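Local coordinates for Cg9734-pa (PDB 2BK9), which binds heme in a hexacoordinate form, with protein ligands on both faces of the iron, and, as a globin, probably carries oxygen, at residues 3-8 with 131-136; 30-35 with 42-47; 36-41 with 106-111. The protein carries 1 engineered substitution. All coordinates share one frame; numbering follows the deposited sequence.

Contact 1 of 3, residues 3-8 with 131-136; sequences SDEVQL and WAKLVD
Glu5 and Lys133 meet crosswise between helix 3-17 and helix 125-143, the first and last helices of the globin fold. The salt bridge is long, with Glu5 OE2 3.6 Å from Lys133 NZ. Lys133 CE lies equally near, also 3.6 Å from Glu5 OE2, because the two side chains cross at about a right angle and the carboxylate meets the last two atoms of the lysine instead of the ammonium group alone. The lysine leaves its helix with CG anti to the backbone N and then bends at chi3 (15°, nearly eclipsed) and chi4, which folds its end back against the glutamate. Beside this pair, Leu8 CD1 approaches the indole of Trp131 obliquely, 4.3 Å from Trp131 NE1. Leu8 was modelled in two conformers, and this approach is described for one of them.

Beyond these first contacts, Glu5 and Trp131 each have a polar partner outside the two segments. Glu5 OE1 accepts a hydrogen bond from the backbone N of Asn2, so the carboxylate is tied to the start of its own helix while OE2 faces the lysine. Trp131 NE1 donates to Thr12 OG1, and the same hydroxyl is bonded to Leu8 O, linking the indole to helix 3-17 one turn beyond the leucine; Ile9, Ile73, Leu114 and Leu117 also pack against the tryptophan.

The two halves of the contact therefore differ in kind. With Lys133 exposed and its charge pair long, the electrostatic link is likely to be weak and screened by solvent, whereas the N-H of the buried indole, which would be costly to bury bare, is satisfied by Thr12 of the facing helix.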
loop_
_atom_site.group_PDB
_atom_site.type_symbol
_atom_site.label_atom_id
_atom_site.label_comp_id
_atom_site.label_asym_id
_atom_site.label_seq_id
_atom_site.Cartn_x
_atom_site.Cartn_y
_atom_site.Cartn_z
ATOM N N SER A 3 8.270 -6.008 20.192
ATOM C CA SER A 3 7.049 -5.411 20.679
ATOM C C SER A 3 7.093 -3.882 20.539
ATOM O O SER A 3 6.041 -3.259 20.273
ATOM C CB SER A 3 6.776 -5.887 22.118
ATOM O OG SER A 3 6.446 -7.278 22.138
ATOM N N ASP A 4 8.273 -3.284 20.700
ATOM C CA ASP A 4 8.428 -1.851 20.491
ATOM C C ASP A 4 8.073 -1.475 19.045
ATOM O O ASP A 4 7.440 -0.468 18.808
ATOM C CB ASP A 4 9.845 -1.360 20.861
ATOM C CG ASP A 4 10.129 -1.428 22.344
ATOM O OD1 ASP A 4 9.267 -1.085 23.149
ATOM O OD2 ASP A 4 11.218 -1.827 22.781
ATOM N N GLU A 5 8.491 -2.274 18.091
ATOM C CA GLU A 5 8.287 -1.984 16.694
ATOM C C GLU A 5 6.790 -2.060 16.344
ATOM O O GLU A 5 6.271 -1.233 15.592
ATOM C CB GLU A 5 9.119 -2.917 15.857
ATOM C CG GLU A 5 10.602 -2.594 15.912
ATOM C CD GLU A 5 11.477 -3.664 15.275
ATOM O OE1 GLU A 5 11.168 -4.863 15.316
ATOM O OE2 GLU A 5 12.497 -3.308 14.697
ATOM N N VAL A 6 6.116 -3.080 16.818
ATOM C CA VAL A 6 4.677 -3.171 16.603
ATOM C C VAL A 6 3.969 -1.957 17.140
ATOM O O VAL A 6 3.102 -1.381 16.491
ATOM C CB VAL A 6 4.117 -4.436 17.238
ATOM C CG1 VAL A 6 2.622 -4.432 17.228
ATOM C CG2 VAL A 6 4.705 -5.669 16.529
ATOM N N GLN A 7 4.310 -1.564 18.352
ATOM C CA GLN A 7 3.665 -0.421 18.968
ATOM C C GLN A 7 3.946 0.833 18.172
ATOM O O GLN A 7 3.080 1.686 18.018
ATOM C CB GLN A 7 4.137 -0.290 20.432
ATOM C CG GLN A 7 3.602 0.901 21.157
ATOM C CD GLN A 7 2.095 0.859 21.498
ATOM O OE1 GLN A 7 1.365 -0.028 21.095
ATOM N NE2 GLN A 7 1.637 1.865 22.259
ATOM N N LEU A 8 5.170 1.000 17.710
ATOM C CA LEU A 8 5.517 2.167 16.917
ATOM C C LEU A 8 4.675 2.250 15.643
ATOM O O LEU A 8 4.183 3.304 15.284
ATOM C CB LEU A 8 7.015 2.110 16.626
ATOM C CG LEU A 8 7.637 3.312 15.930
ATOM C CD1 LEU A 8 7.403 3.199 14.366
ATOM C CD2 LEU A 8 7.177 4.665 16.597
ATOM N N TRP A 131 8.740 0.677 9.473
ATOM C CA TRP A 131 7.683 0.623 8.476
ATOM C C TRP A 131 8.125 -0.147 7.226
ATOM O O TRP A 131 7.361 -0.940 6.675
ATOM C CB TRP A 131 7.203 2.020 8.104
ATOM C CG TRP A 131 6.155 2.539 9.010
ATOM C CD1 TRP A 131 6.333 3.270 10.139
ATOM C CD2 TRP A 131 4.767 2.287 8.924
ATOM N NE1 TRP A 131 5.123 3.535 10.739
ATOM C CE2 TRP A 131 4.146 2.952 10.006
ATOM C CE3 TRP A 131 3.975 1.578 8.023
ATOM C CZ2 TRP A 131 2.791 2.925 10.188
ATOM C CZ3 TRP A 131 2.622 1.557 8.208
ATOM C CH2 TRP A 131 2.044 2.246 9.276
ATOM N N ALA A 132 9.339 0.100 6.748
ATOM C CA ALA A 132 9.824 -0.601 5.577
ATOM C C ALA A 132 9.910 -2.098 5.832
ATOM O O ALA A 132 9.704 -2.875 4.892
ATOM C CB ALA A 132 11.142 -0.063 5.124
ATOM N N LYS A 133 10.207 -2.514 7.060
ATOM C CA LYS A 133 10.195 -3.942 7.381
ATOM C C LYS A 133 8.799 -4.550 7.232
ATOM O O LYS A 133 8.661 -5.663 6.699
ATOM C CB LYS A 133 10.696 -4.108 8.792
ATOM C CG LYS A 133 10.891 -5.494 9.266
ATOM C CD LYS A 133 11.724 -5.584 10.532
ATOM C CE LYS A 133 11.962 -4.360 11.334
ATOM N NZ LYS A 133 13.336 -3.787 11.273
ATOM N N LEU A 134 7.772 -3.845 7.680
ATOM C CA LEU A 134 6.418 -4.308 7.501
ATOM C C LEU A 134 6.066 -4.391 6.023
ATOM O O LEU A 134 5.534 -5.382 5.545
ATOM C CB LEU A 134 5.410 -3.388 8.201
ATOM C CG LEU A 134 3.933 -3.690 7.923
ATOM C CD1 LEU A 134 3.552 -5.062 8.412
ATOM C CD2 LEU A 134 3.070 -2.623 8.558
ATOM N N VAL A 135 6.351 -3.324 5.289
ATOM C CA VAL A 135 6.020 -3.311 3.898
ATOM C C VAL A 135 6.786 -4.379 3.117
ATOM O O VAL A 135 6.217 -5.034 2.225
ATOM C CB VAL A 135 6.203 -1.888 3.308
ATOM C CG1 VAL A 135 5.951 -1.868 1.831
ATOM C CG2 VAL A 135 5.259 -0.924 3.983
ATOM N N ASP A 136 8.058 -4.563 3.414
ATOM C CA ASP A 136 8.800 -5.613 2.749
ATOM C C ASP A 136 8.232 -6.977 3.039
ATOM O O ASP A 136 8.200 -7.851 2.167
ATOM C CB ASP A 136 10.256 -5.573 3.181
ATOM C CG ASP A 136 11.008 -4.440 2.600
ATOM O OD1 ASP A 136 10.523 -3.804 1.632
ATOM O OD2 ASP A 136 12.107 -4.123 3.086
#

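Contact 2 of 3, residues 30-35 with 42-47. With HEM (protoporphyrin IX containing Fe), chain B.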
loop_
_atom_site.group_PDB
_atom_site.type_symbol
_atom_site.label_atom_id
_atom_site.label_comp_id
_atom_site.label_asym_id
_atom_site.label_seq_id
_atom_site.Cartn_x
_atom_site.Cartn_y
_atom_site.Cartn_z
ATOM N N GLN A 30 0.588 10.457 -6.122
ATOM C CA GLN A 30 2.031 10.422 -6.285
ATOM C C GLN A 30 2.439 9.260 -7.193
ATOM O O GLN A 30 3.328 9.387 -8.024
ATOM C CB GLN A 30 2.748 10.353 -4.913
ATOM C CG GLN A 30 4.270 10.262 -5.066
ATOM C CD GLN A 30 5.140 10.144 -3.823
ATOM O OE1 GLN A 30 6.363 9.939 -3.950
ATOM N NE2 GLN A 30 4.594 10.318 -2.633
ATOM N N PHE A 31 1.790 8.125 -6.990
ATOM C CA PHE A 31 2.025 6.966 -7.838
ATOM C C PHE A 31 1.834 7.330 -9.316
ATOM O O PHE A 31 2.682 7.040 -10.144
ATOM C CB PHE A 31 1.087 5.887 -7.372
ATOM C CG PHE A 31 1.145 4.583 -8.114
ATOM C CD1 PHE A 31 2.315 3.832 -8.218
ATOM C CD2 PHE A 31 -0.009 4.053 -8.630
ATOM C CE1 PHE A 31 2.319 2.601 -8.818
ATOM C CE2 PHE A 31 -0.009 2.801 -9.212
ATOM C CZ PHE A 31 1.170 2.082 -9.305
ATOM N N PHE A 32 0.709 7.953 -9.618
ATOM C CA PHE A 32 0.418 8.268 -11.014
ATOM C C PHE A 32 1.244 9.438 -11.551
ATOM O O PHE A 32 1.530 9.484 -12.737
ATOM C CB PHE A 32 -1.063 8.542 -11.223
ATOM C CG PHE A 32 -1.946 7.390 -10.928
ATOM C CD1 PHE A 32 -1.704 6.127 -11.463
ATOM C CD2 PHE A 32 -3.072 7.550 -10.126
ATOM C CE1 PHE A 32 -2.552 5.101 -11.169
ATOM C CE2 PHE A 32 -3.921 6.503 -9.865
ATOM C CZ PHE A 32 -3.679 5.302 -10.408
ATOM N N ASN A 33 1.606 10.376 -10.684
ATOM C CA ASN A 33 2.459 11.481 -11.116
ATOM C C ASN A 33 3.831 11.009 -11.505
ATOM O O ASN A 33 4.373 11.395 -12.545
ATOM C CB ASN A 33 2.533 12.492 -9.954
ATOM C CG ASN A 33 3.158 13.771 -10.324
ATOM O OD1 ASN A 33 3.065 14.217 -11.461
ATOM N ND2 ASN A 33 3.813 14.381 -9.354
ATOM N N ARG A 34 4.433 10.171 -10.654
ATOM C CA ARG A 34 5.786 9.632 -10.933
ATOM C C ARG A 34 5.759 8.554 -12.011
ATOM O O ARG A 34 6.689 8.460 -12.778
ATOM C CB ARG A 34 6.378 9.052 -9.649
ATOM C CG ARG A 34 6.729 10.054 -8.589
ATOM C CD ARG A 34 7.544 9.386 -7.492
ATOM N NE ARG A 34 7.848 10.232 -6.376
ATOM C CZ ARG A 34 8.717 11.243 -6.407
ATOM N NH1 ARG A 34 9.506 11.446 -7.434
ATOM N NH2 ARG A 34 8.850 12.001 -5.313
ATOM N N PHE A 35 4.709 7.747 -12.018
ATOM C CA PHE A 35 4.657 6.531 -12.820
ATOM C C PHE A 35 3.332 6.486 -13.596
ATOM O O PHE A 35 2.463 5.668 -13.313
ATOM C CB PHE A 35 4.863 5.321 -11.932
ATOM C CG PHE A 35 6.053 5.430 -11.024
ATOM C CD1 PHE A 35 7.338 5.435 -11.524
ATOM C CD2 PHE A 35 5.886 5.561 -9.654
ATOM C CE1 PHE A 35 8.415 5.552 -10.683
ATOM C CE2 PHE A 35 6.986 5.660 -8.801
ATOM C CZ PHE A 35 8.229 5.653 -9.330
ATOM N N PHE A 42 -6.616 1.691 -15.153
ATOM C CA PHE A 42 -7.858 2.077 -14.474
ATOM C C PHE A 42 -8.832 2.740 -15.439
ATOM O O PHE A 42 -8.439 3.408 -16.382
ATOM C CB PHE A 42 -7.567 3.059 -13.355
ATOM C CG PHE A 42 -6.890 2.469 -12.173
ATOM C CD1 PHE A 42 -7.656 1.842 -11.196
ATOM C CD2 PHE A 42 -5.497 2.522 -12.037
ATOM C CE1 PHE A 42 -7.075 1.342 -10.061
ATOM C CE2 PHE A 42 -4.928 1.989 -10.853
ATOM C CZ PHE A 42 -5.748 1.443 -9.886
ATOM N N PRO A 43 -10.122 2.710 -15.120
ATOM C CA PRO A 43 -11.112 3.367 -15.976
ATOM C C PRO A 43 -11.014 4.878 -16.034
ATOM O O PRO A 43 -11.451 5.513 -16.982
ATOM C CB PRO A 43 -12.441 2.935 -15.360
ATOM C CG PRO A 43 -12.123 2.396 -14.008
ATOM C CD PRO A 43 -10.744 1.911 -14.053
ATOM N N PHE A 44 -10.377 5.446 -15.022
ATOM C CA PHE A 44 -10.122 6.861 -14.929
ATOM C C PHE A 44 -8.816 7.278 -15.590
ATOM O O PHE A 44 -8.317 8.374 -15.332
ATOM C CB PHE A 44 -10.203 7.344 -13.483
ATOM C CG PHE A 44 -9.316 6.591 -12.487
ATOM C CD1 PHE A 44 -7.973 6.842 -12.408
ATOM C CD2 PHE A 44 -9.847 5.625 -11.644
ATOM C CE1 PHE A 44 -7.196 6.165 -11.513
ATOM C CE2 PHE A 44 -9.081 4.938 -10.754
ATOM C CZ PHE A 44 -7.745 5.244 -10.669
ATOM N N ARG A 45 -8.293 6.435 -16.487
ATOM C CA ARG A 45 -7.042 6.707 -17.156
ATOM C C ARG A 45 -6.903 8.064 -17.790
ATOM O O ARG A 45 -5.777 8.564 -17.857
ATOM C CB ARG A 45 -6.758 5.604 -18.194
ATOM C CG ARG A 45 -7.843 5.417 -19.224
ATOM C CD ARG A 45 -7.615 4.286 -20.181
ATOM N NE ARG A 45 -7.559 2.977 -19.525
ATOM C CZ ARG A 45 -8.595 2.205 -19.240
ATOM N NH1 ARG A 45 -9.853 2.581 -19.479
ATOM N NH2 ARG A 45 -8.389 1.055 -18.630
ATOM N N ASP A 46 -7.997 8.632 -18.289
ATOM C CA ASP A 46 -7.934 9.927 -18.963
ATOM C C ASP A 46 -8.365 11.116 -18.117
ATOM O O ASP A 46 -8.522 12.207 -18.650
ATOM C CB ASP A 46 -8.750 9.876 -20.286
ATOM C CG ASP A 46 -8.180 8.897 -21.284
ATOM O OD1 ASP A 46 -6.955 8.688 -21.319
ATOM O OD2 ASP A 46 -8.906 8.301 -22.072
ATOM N N VAL A 47 -8.564 10.928 -16.829
ATOM C CA VAL A 47 -8.906 12.030 -15.946
ATOM C C VAL A 47 -7.648 12.841 -15.716
ATOM O O VAL A 47 -6.595 12.269 -15.378
ATOM C CB VAL A 47 -9.447 11.475 -14.647
ATOM C CG1 VAL A 47 -9.679 12.624 -13.592
ATOM C CG2 VAL A 47 -10.740 10.718 -14.891
HETATM C CHA HEM B . -8.261 -3.166 -7.706
HETATM C CHB HEM B . -6.029 -3.121 -3.447
HETATM C CHC HEM B . -2.008 -1.895 -5.686
HETATM C CHD HEM B . -4.315 -1.493 -9.841
HETATM C C1A HEM B . -7.973 -3.323 -6.376
HETATM C C2A HEM B . -8.871 -3.921 -5.386
HETATM C C3A HEM B . -8.254 -3.935 -4.182
HETATM C C4A HEM B . -6.982 -3.310 -4.403
HETATM C CMA HEM B . -8.716 -4.447 -2.804
HETATM C CAA HEM B . -10.271 -4.446 -5.722
HETATM C CBA HEM B . -10.187 -5.807 -6.414
HETATM C CGA HEM B . -11.591 -6.173 -6.818
HETATM O O1A HEM B . -12.093 -5.655 -7.860
HETATM O O2A HEM B . -12.207 -6.986 -6.110
HETATM C C1B HEM B . -4.732 -2.723 -3.668
HETATM C C2B HEM B . -3.712 -2.711 -2.658
HETATM C C3B HEM B . -2.576 -2.366 -3.294
HETATM C C4B HEM B . -2.861 -2.222 -4.690
HETATM C CMB HEM B . -3.945 -3.014 -1.205
HETATM C CAB HEM B . -1.205 -2.275 -2.744
HETATM C CBB HEM B . -0.889 -1.900 -1.519
HETATM C C1C HEM B . -2.254 -1.682 -7.007
HETATM C C2C HEM B . -1.284 -1.320 -8.034
HETATM C C3C HEM B . -1.933 -1.143 -9.184
HETATM C C4C HEM B . -3.320 -1.433 -8.925
HETATM C CMC HEM B . 0.217 -1.194 -7.780
HETATM C CAC HEM B . -1.290 -0.735 -10.483
HETATM C CBC HEM B . -1.841 -0.068 -11.475
HETATM C C1D HEM B . -5.596 -1.888 -9.643
HETATM C C2D HEM B . -6.560 -2.033 -10.649
HETATM C C3D HEM B . -7.744 -2.516 -10.027
HETATM C C4D HEM B . -7.397 -2.664 -8.639
HETATM C CMD HEM B . -6.388 -1.677 -12.115
HETATM C CAD HEM B . -9.044 -2.822 -10.722
HETATM C CBD HEM B . -9.882 -1.595 -10.904
HETATM C CGD HEM B . -11.173 -1.849 -11.616
HETATM O O1D HEM B . -11.877 -0.871 -11.962
HETATM O O2D HEM B . -11.519 -3.038 -11.843
HETATM N NA HEM B . -6.817 -2.991 -5.753
HETATM N NB HEM B . -4.197 -2.416 -4.925
HETATM N NC HEM B . -3.496 -1.750 -7.584
HETATM N ND HEM B . -6.112 -2.287 -8.429
HETATM FE FE HEM B . -5.185 -2.337 -6.670
#
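Phe32 is turned with CG anti to its carbonyl carbon (chi1 -63°), which carries its ring from the end of helix 20-34 towards Phe42 and Phe44, while Phe44 takes the less common position between backbone N and carbonyl carbon (chi1 54°), bringing its ring against the face of Phe42 that is turned from the heme. The three phenylalanines form an aromatic cluster. Phe42 CE2 comes in at the edge of the Phe32 ring, 3.6 Å from Phe32 CZ, with the ring planes 84° apart. Phe32 CE2 lies at the edge of the Phe44 ring, 3.7 Å from Phe44 CE1, while Phe44 CE1 is oblique to the Phe32 ring. Both pairs are oblique rather than stacked.

Phe42 is held between two layers. Phe44 CZ lies over one face, towards the rim, and the heme methyl CMD lies over the centre of the opposite face, 3.7 Å above the plane. The contact with the porphyrin is tight, Phe42 CZ being 3.3 Å from heme CHD. Its place right after the C helix is consistent with the conserved phenylalanine of the globin CD corner, and here it also meets the axial ligand His61 edge-to-face. An alanine here is likely to open a gap between the heme and Phe44, and to cost Phe32 one of its aromatic neighbours and His61 its edge-to-face partner.

With no hydrogen bond across the segments, the contact between them rests on apolar ring packing, which also sets Phe42 against the heme.

Contact 3 of 3, residues 36-41 with 106-111; sequences PSNLEK and YNQLKG. With HEM (protoporphyrin IX containing Fe), chain B.
Asn38, which lines the heme pocket beside one vinyl group, is held by Gln108, a second-shell residue of helix 103-120; their amides join the 3-10 segment 36-41, the C helix of the globin fold, to that helix. Asn38 ND2 donates to Gln108 OE1 over 2.9 Å, and the N-H points almost straight at the oxygen (172°). The acceptor lies in the amide plane of Asn38, but the donor is tilted 34° from the carbonyl plane of Gln108, as the two amides stand nearly perpendicular. Gln108 reaches across with its chain extended beyond CG. A water adds a second link, 2.9 Å from Ser37 OG, and accepts a bond from Gln108 NE2.

The asparagine amide is anchored at both ends: OD1 bonds to Ser105 OG, and ND2 also donates to Phe35 O. On the pocket side, Asn38 OD1 is 3.8 Å from the vinyl carbon CBC of the heme, while Leu109 CD2 packs 3.6 Å from CAB of the other vinyl.

A buried, polar residue thus has its amide oxygen and nitrogen satisfied by protein, so that its rotation is likely to be fixed where it borders the porphyrin.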
loop_
_atom_site.group_PDB
_atom_site.type_symbol
_atom_site.label_atom_id
_atom_site.label_comp_id
_atom_site.label_asym_id
_atom_site.label_seq_id
_atom_site.Cartn_x
_atom_site.Cartn_y
_atom_site.Cartn_z
ATOM N N PRO A 36 3.166 7.401 -14.547
ATOM C CA PRO A 36 1.883 7.545 -15.237
ATOM C C PRO A 36 1.398 6.357 -16.035
ATOM O O PRO A 36 0.208 6.266 -16.283
ATOM C CB PRO A 36 2.104 8.735 -16.155
ATOM C CG PRO A 36 3.564 8.851 -16.307
ATOM C CD PRO A 36 4.109 8.454 -14.953
ATOM N N SER A 37 2.275 5.448 -16.405
ATOM C CA SER A 37 1.817 4.295 -17.153
ATOM C C SER A 37 0.743 3.532 -16.380
ATOM O O SER A 37 -0.150 2.962 -16.993
ATOM C CB SER A 37 2.988 3.386 -17.457
ATOM O OG SER A 37 3.464 2.753 -16.303
ATOM N N ASN A 38 0.800 3.566 -15.047
ATOM C CA ASN A 38 -0.133 2.841 -14.223
ATOM C C ASN A 38 -1.578 3.359 -14.359
ATOM O O ASN A 38 -2.502 2.609 -14.129
ATOM C CB ASN A 38 0.293 2.902 -12.768
ATOM C CG ASN A 38 1.587 2.162 -12.533
ATOM O OD1 ASN A 38 1.618 0.935 -12.591
ATOM N ND2 ASN A 38 2.674 2.913 -12.312
ATOM N N LEU A 39 -1.752 4.629 -14.740
ATOM C CA LEU A 39 -3.084 5.145 -14.971
ATOM C C LEU A 39 -3.867 4.325 -15.945
ATOM O O LEU A 39 -5.088 4.210 -15.823
ATOM C CB LEU A 39 -3.004 6.537 -15.605
ATOM C CG LEU A 39 -2.693 7.641 -14.594
ATOM C CD1 LEU A 39 -2.254 8.935 -15.329
ATOM C CD2 LEU A 39 -3.898 7.954 -13.682
ATOM N N GLU A 40 -3.186 3.787 -16.959
ATOM C CA GLU A 40 -3.849 3.116 -18.039
ATOM C C GLU A 40 -4.568 1.863 -17.586
ATOM O O GLU A 40 -5.443 1.365 -18.315
ATOM C CB GLU A 40 -2.843 2.774 -19.127
ATOM C CG GLU A 40 -2.147 3.975 -19.762
ATOM C CD GLU A 40 -2.972 5.155 -20.231
ATOM O OE1 GLU A 40 -3.985 5.000 -20.928
ATOM O OE2 GLU A 40 -2.599 6.308 -19.967
ATOM N N LYS A 41 -4.237 1.322 -16.425
ATOM C CA LYS A 41 -4.890 0.133 -15.917
ATOM C C LYS A 41 -6.301 0.418 -15.400
ATOM O O LYS A 41 -7.062 -0.499 -15.198
ATOM C CB LYS A 41 -4.079 -0.459 -14.765
ATOM C CG LYS A 41 -2.699 -0.916 -15.111
ATOM C CD LYS A 41 -2.640 -2.101 -15.978
ATOM C CE LYS A 41 -1.274 -2.704 -16.136
ATOM N NZ LYS A 41 -1.294 -3.910 -17.006
ATOM N N TYR A 106 4.236 -2.670 -8.461
ATOM C CA TYR A 106 4.177 -2.763 -7.026
ATOM C C TYR A 106 5.341 -2.018 -6.360
ATOM O O TYR A 106 5.141 -1.306 -5.372
ATOM C CB TYR A 106 4.155 -4.193 -6.535
ATOM C CG TYR A 106 2.805 -4.868 -6.616
ATOM C CD1 TYR A 106 1.766 -4.510 -5.775
ATOM C CD2 TYR A 106 2.600 -5.906 -7.512
ATOM C CE1 TYR A 106 0.558 -5.145 -5.789
ATOM C CE2 TYR A 106 1.384 -6.568 -7.531
ATOM C CZ TYR A 106 0.374 -6.209 -6.655
ATOM O OH TYR A 106 -0.815 -6.868 -6.634
ATOM N N ASN A 107 6.552 -2.182 -6.863
ATOM C CA ASN A 107 7.715 -1.522 -6.270
ATOM C C ASN A 107 7.637 -0.005 -6.433
ATOM O O ASN A 107 8.054 0.732 -5.536
ATOM C CB ASN A 107 9.000 -2.108 -6.821
ATOM C CG ASN A 107 9.314 -3.446 -6.225
ATOM O OD1 ASN A 107 8.989 -3.724 -5.066
ATOM N ND2 ASN A 107 9.942 -4.322 -7.028
ATOM N N GLN A 108 7.062 0.473 -7.533
ATOM C CA GLN A 108 6.769 1.880 -7.710
ATOM C C GLN A 108 5.847 2.378 -6.582
ATOM O O GLN A 108 6.098 3.403 -5.945
ATOM C CB GLN A 108 6.129 2.116 -9.095
ATOM C CG GLN A 108 7.108 2.019 -10.229
ATOM C CD GLN A 108 6.434 1.980 -11.588
ATOM O OE1 GLN A 108 5.233 1.744 -11.694
ATOM N NE2 GLN A 108 7.203 2.210 -12.633
ATOM N N LEU A 109 4.775 1.639 -6.307
ATOM C CA LEU A 109 3.855 2.026 -5.265
ATOM C C LEU A 109 4.511 1.957 -3.895
ATOM O O LEU A 109 4.221 2.781 -3.026
ATOM C CB LEU A 109 2.593 1.140 -5.313
ATOM C CG LEU A 109 1.487 1.574 -4.356
ATOM C CD1 LEU A 109 0.902 2.909 -4.683
ATOM C CD2 LEU A 109 0.382 0.544 -4.290
ATOM N N LYS A 110 5.371 0.978 -3.709
ATOM C CA LYS A 110 6.011 0.758 -2.404
ATOM C C LYS A 110 6.753 2.004 -1.937
ATOM O O LYS A 110 6.621 2.452 -0.791
ATOM C CB LYS A 110 6.995 -0.412 -2.502
ATOM C CG LYS A 110 7.708 -0.843 -1.261
ATOM C CD LYS A 110 8.747 -1.972 -1.620
ATOM C CE LYS A 110 9.156 -2.849 -0.466
ATOM N NZ LYS A 110 10.370 -3.600 -0.905
ATOM N N GLY A 111 7.580 2.566 -2.814
ATOM C CA GLY A 111 8.337 3.712 -2.435
ATOM C C GLY A 111 7.464 4.900 -2.148
ATOM O O GLY A 111 7.739 5.691 -1.265
HETATM C CHA HEM B . -8.261 -3.166 -7.706
HETATM C CHB HEM B . -6.029 -3.121 -3.447
HETATM C CHC HEM B . -2.008 -1.895 -5.686
HETATM C CHD HEM B . -4.315 -1.493 -9.841
HETATM C C1A HEM B . -7.973 -3.323 -6.376
HETATM C C2A HEM B . -8.871 -3.921 -5.386
HETATM C C3A HEM B . -8.254 -3.935 -4.182
HETATM C C4A HEM B . -6.982 -3.310 -4.403
HETATM C CMA HEM B . -8.716 -4.447 -2.804
HETATM C CAA HEM B . -10.271 -4.446 -5.722
HETATM C CBA HEM B . -10.187 -5.807 -6.414
HETATM C CGA HEM B . -11.591 -6.173 -6.818
HETATM O O1A HEM B . -12.093 -5.655 -7.860
HETATM O O2A HEM B . -12.207 -6.986 -6.110
HETATM C C1B HEM B . -4.732 -2.723 -3.668
HETATM C C2B HEM B . -3.712 -2.711 -2.658
HETATM C C3B HEM B . -2.576 -2.366 -3.294
HETATM C C4B HEM B . -2.861 -2.222 -4.690
HETATM C CMB HEM B . -3.945 -3.014 -1.205
HETATM C CAB HEM B . -1.205 -2.275 -2.744
HETATM C CBB HEM B . -0.889 -1.900 -1.519
HETATM C C1C HEM B . -2.254 -1.682 -7.007
HETATM C C2C HEM B . -1.284 -1.320 -8.034
HETATM C C3C HEM B . -1.933 -1.143 -9.184
HETATM C C4C HEM B . -3.320 -1.433 -8.925
HETATM C CMC HEM B . 0.217 -1.194 -7.780
HETATM C CAC HEM B . -1.290 -0.735 -10.483
HETATM C CBC HEM B . -1.841 -0.068 -11.475
HETATM C C1D HEM B . -5.596 -1.888 -9.643
HETATM C C2D HEM B . -6.560 -2.033 -10.649
HETATM C C3D HEM B . -7.744 -2.516 -10.027
HETATM C C4D HEM B . -7.397 -2.664 -8.639
HETATM C CMD HEM B . -6.388 -1.677 -12.115
HETATM C CAD HEM B . -9.044 -2.822 -10.722
HETATM C CBD HEM B . -9.882 -1.595 -10.904
HETATM C CGD HEM B . -11.173 -1.849 -11.616
HETATM O O1D HEM B . -11.877 -0.871 -11.962
HETATM O O2D HEM B . -11.519 -3.038 -11.843
HETATM N NA HEM B . -6.817 -2.991 -5.753
HETATM N NB HEM B . -4.197 -2.416 -4.925
HETATM N NC HEM B . -3.496 -1.750 -7.584
HETATM N ND HEM B . -6.112 -2.287 -8.429
HETATM FE FE HEM B . -5.185 -2.337 -6.670
HETATM O O HOH W 1 6.208 2.452 -15.498
#

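Contacts 2 and 3 are neighbours, with centres about 8 Å apart, and both touch the heme: contact 2 supplies Phe31, Phe42 and Pro43 to its pocket, and contact 3 Asn38, Lys41 and Leu109. They also touch directly, Phe31 CZ packing 3.3 Å from Asn38 CG, and Arg45 NE probably bonds to Glu40 O. Contact 1 lies on the opposite side of the chain's centre, its centre about 29 Å from that of contact 2 and about 24 Å from that of contact 3, and the side chain of Trp131 is about 11 Å from the heme. Even so, it reaches contact 3 through a salt bridge between Asp136 and Lys110, which joins helix 125-143 to helix 103-120.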